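PDB 5FSR: D-alanyl-d-alanine carboxypeptidase DACD from Escherichia coli, which removes the C-terminal D-alanine from peptidoglycan precursors as a serine-type D-Ala-D-Ala carboxypeptidase, also known as penicillin-binding protein 6b. Local coordinates for residues 34-39 against 272-277. Residues are numbered along the deposited sequence; the frame is centred on the assembly and turned at random.
Sequences EIHAGS and ARKLLR
Ile35 and Lys274 with Leu275 join the loop leading into strand 39-44 to helix 265-282, which packs on the five-stranded antiparallel sheet of the DD-peptidase (beta-lactamase-like) fold. Ile35 and Leu275 are buried. With CG1 anti to the carbonyl carbon (chi1 -59°) and a further bend at chi2, the end of Ile35 comes near the helix, CD1 lying 3.5 Å from Leu275 CD2. The two side chains cross at about a right angle, and both also touch Trp40 of the adjoining strand. Ile35 CD1 also meets the aliphatic stem of Lys274, with CD at 4.0 Å, so the methyl touches two successive residues of the helix.

The polar part lies nearer the surface. Lys274 leaves the helix extended, then bends at chi3 (-67°), and its ammonium forms a salt bridge with Glu271 one turn earlier. Glu271 also accepts a weak hydrogen bond from the backbone N of His36, so one carboxylate links lysine and loop. The His36 ring meets the same ammonium obliquely, CD2 standing 3.9 Å from Lys274 NZ. Across the contact itself, Lys274 NZ donates a weak hydrogen bond of 3.3 Å to the backbone O of Glu34.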
ATOM      1  N   GLU A  34      20.969  -4.901  -7.684  1.00 44.15           N
ATOM      2  CA  GLU A  34      21.350  -3.555  -7.262  1.00 44.76           C
ATOM      3  C   GLU A  34      20.179  -2.646  -7.609  1.00 43.23           C
ATOM      4  O   GLU A  34      19.539  -2.825  -8.650  1.00 43.57           O
ATOM      5  CB  GLU A  34      22.630  -3.121  -7.979  1.00 47.83           C
ATOM      6  CG  GLU A  34      23.191  -1.766  -7.558  1.00 49.19           C
ATOM      7  CD  GLU A  34      24.222  -1.225  -8.552  1.00 52.42           C
ATOM      8  OE1 GLU A  34      24.881  -2.037  -9.245  1.00 54.23           O
ATOM      9  OE2 GLU A  34      24.367   0.017  -8.648  1.00 53.45           O
ATOM     10  N   ILE A  35      19.875  -1.697  -6.731  1.00 41.95           N
ATOM     11  CA  ILE A  35      18.682  -0.839  -6.881  1.00 40.13           C
ATOM     12  C   ILE A  35      19.125   0.608  -6.871  1.00 40.99           C
ATOM     13  O   ILE A  35      19.705   1.075  -5.882  1.00 41.11           O
ATOM     14  CB  ILE A  35      17.664  -1.093  -5.753  1.00 37.73           C
ATOM     15  CG1 ILE A  35      17.210  -2.567  -5.760  1.00 36.78           C
ATOM     16  CG2 ILE A  35      16.452  -0.171  -5.875  1.00 36.46           C
ATOM     17  CD1 ILE A  35      16.440  -3.020  -6.990  1.00 36.56           C
ATOM     18  N   HIS A  36      18.855   1.303  -7.979  1.00 41.65           N
ATOM     19  CA  HIS A  36      19.162   2.727  -8.104  1.00 42.86           C
ATOM     20  C   HIS A  36      18.017   3.559  -7.533  1.00 40.65           C
ATOM     21  O   HIS A  36      17.092   3.945  -8.254  1.00 40.41           O
ATOM     22  CB  HIS A  36      19.414   3.107  -9.567  1.00 45.06           C
ATOM     23  CG  HIS A  36      20.419   2.239 -10.241  1.00 47.14           C
ATOM     24  ND1 HIS A  36      21.763   2.273  -9.934  1.00 49.29           N
ATOM     25  CD2 HIS A  36      20.275   1.295 -11.200  1.00 47.79           C
ATOM     26  CE1 HIS A  36      22.407   1.397 -10.684  1.00 50.81           C
ATOM     27  NE2 HIS A  36      21.527   0.789 -11.459  1.00 49.99           N
ATOM     28  N   ALA A  37      18.068   3.805  -6.225  1.00 39.50           N
ATOM     29  CA  ALA A  37      17.113   4.722  -5.531  1.00 37.77           C
ATOM     30  C   ALA A  37      17.571   5.010  -4.107  1.00 37.50           C
ATOM     31  O   ALA A  37      18.474   4.379  -3.591  1.00 38.10           O
ATOM     32  CB  ALA A  37      15.704   4.150  -5.517  1.00 35.33           C
ATOM     33  N   GLY A  38      16.951   5.992  -3.479  1.00 36.77           N
ATOM     34  CA  GLY A  38      17.229   6.294  -2.087  1.00 36.65           C
ATOM     35  C   GLY A  38      16.892   5.131  -1.150  1.00 34.91           C
ATOM     36  O   GLY A  38      17.674   4.797  -0.296  1.00 35.71           O
ATOM     37  N   SER A  39      15.725   4.528  -1.332  1.00 32.78           N
ATOM     38  CA  SER A  39      15.165   3.533  -0.436  1.00 31.21           C
ATOM     39  C   SER A  39      14.258   2.594  -1.188  1.00 29.62           C
ATOM     40  O   SER A  39      13.726   2.964  -2.242  1.00 29.30           O
ATOM     41  CB  SER A  39      14.355   4.216   0.647  1.00 30.59           C
ATOM     42  OG  SER A  39      15.202   5.073   1.376  1.00 32.35           O
ATOM     43  N   ALA A 272      11.116  -0.419  -9.882  1.00 38.37           N
ATOM     44  CA  ALA A 272       9.942  -1.079  -9.286  1.00 36.44           C
ATOM     45  C   ALA A 272       9.547  -2.394  -9.946  1.00 36.81           C
ATOM     46  O   ALA A 272       9.171  -3.352  -9.241  1.00 35.77           O
ATOM     47  CB  ALA A 272       8.733  -0.149  -9.275  1.00 35.58           C
ATOM     48  N   ARG A 273       9.592  -2.415 -11.281  1.00 38.22           N
ATOM     49  CA  ARG A 273       9.353  -3.628 -12.072  1.00 39.27           C
ATOM     50  C   ARG A 273      10.581  -4.570 -12.107  1.00 39.79           C
ATOM     51  O   ARG A 273      10.432  -5.738 -12.420  1.00 40.16           O
ATOM     52  CB  ARG A 273       8.933  -3.250 -13.504  1.00 41.91           C
ATOM     53  CG  ARG A 273       8.129  -4.301 -14.275  1.00 43.35           C
ATOM     54  CD  ARG A 273       8.196  -4.007 -15.778  1.00 46.38           C
ATOM     55  NE  ARG A 273       7.205  -2.978 -16.139  1.00 47.21           N
ATOM     56  CZ  ARG A 273       7.282  -2.122 -17.163  1.00 49.11           C
ATOM     57  NH1 ARG A 273       8.332  -2.083 -17.973  1.00 51.28           N
ATOM     58  NH2 ARG A 273       6.292  -1.262 -17.349  1.00 49.28           N
ATOM     59  N   LYS A 274      11.785  -4.067 -11.836  1.00 39.72           N
ATOM     60  CA  LYS A 274      12.961  -4.930 -11.598  1.00 40.11           C
ATOM     61  C   LYS A 274      12.808  -5.665 -10.245  1.00 38.12           C
ATOM     62  O   LYS A 274      13.179  -6.822 -10.130  1.00 38.36           O
ATOM     63  CB  LYS A 274      14.232  -4.080 -11.593  1.00 41.48           C
ATOM     64  CG  LYS A 274      15.539  -4.792 -11.309  1.00 42.72           C
ATOM     65  CD  LYS A 274      16.649  -3.812 -10.918  1.00 43.69           C
ATOM     66  CE  LYS A 274      17.074  -2.895 -12.051  1.00 45.67           C
ATOM     67  NZ  LYS A 274      18.222  -2.043 -11.628  1.00 46.77           N
ATOM     68  N   LEU A 275      12.271  -4.983  -9.234  1.00 35.63           N
ATOM     69  CA  LEU A 275      12.073  -5.583  -7.922  1.00 34.00           C
ATOM     70  C   LEU A 275      11.014  -6.673  -7.955  1.00 33.28           C
ATOM     71  O   LEU A 275      11.294  -7.813  -7.543  1.00 34.20           O
ATOM     72  CB  LEU A 275      11.679  -4.548  -6.876  1.00 32.41           C
ATOM     73  CG  LEU A 275      12.813  -3.772  -6.237  1.00 32.82           C
ATOM     74  CD1 LEU A 275      12.220  -2.725  -5.293  1.00 31.15           C
ATOM     75  CD2 LEU A 275      13.752  -4.718  -5.471  1.00 33.19           C
ATOM     76  N   LEU A 276       9.837  -6.319  -8.468  1.00 32.24           N
ATOM     77  CA  LEU A 276       8.697  -7.227  -8.650  1.00 31.54           C
ATOM     78  C   LEU A 276       8.952  -8.409  -9.587  1.00 32.65           C
ATOM     79  O   LEU A 276       8.390  -9.482  -9.415  1.00 32.05           O
ATOM     80  CB  LEU A 276       7.492  -6.460  -9.225  1.00 30.88           C
ATOM     81  CG  LEU A 276       6.784  -5.483  -8.313  1.00 29.36           C
ATOM     82  CD1 LEU A 276       5.850  -4.548  -9.125  1.00 29.37           C
ATOM     83  CD2 LEU A 276       6.027  -6.243  -7.242  1.00 28.14           C
ATOM     84  N   ARG A 277       9.739  -8.185 -10.618  1.00 34.08           N
ATOM     85  CA  ARG A 277      10.120  -9.288 -11.482  1.00 36.19           C
ATOM     86  C   ARG A 277      11.038 -10.288 -10.759  1.00 36.09           C
ATOM     87  O   ARG A 277      10.889 -11.490 -10.936  1.00 36.89           O
ATOM     88  CB  ARG A 277      10.797  -8.788 -12.754  1.00 38.39           C
ATOM     89  CG  ARG A 277      10.592  -9.727 -13.901  1.00 40.82           C
ATOM     90  CD  ARG A 277       9.195  -9.527 -14.454  1.00 40.94           C
ATOM     91  NE  ARG A 277       8.820 -10.683 -15.277  1.00 42.98           N
ATOM     92  CZ  ARG A 277       8.354 -11.866 -14.836  1.00 42.93           C
ATOM     93  NH1 ARG A 277       8.124 -12.086 -13.546  1.00 41.23           N
ATOM     94  NH2 ARG A 277       8.091 -12.850 -15.713  1.00 44.89           N
TER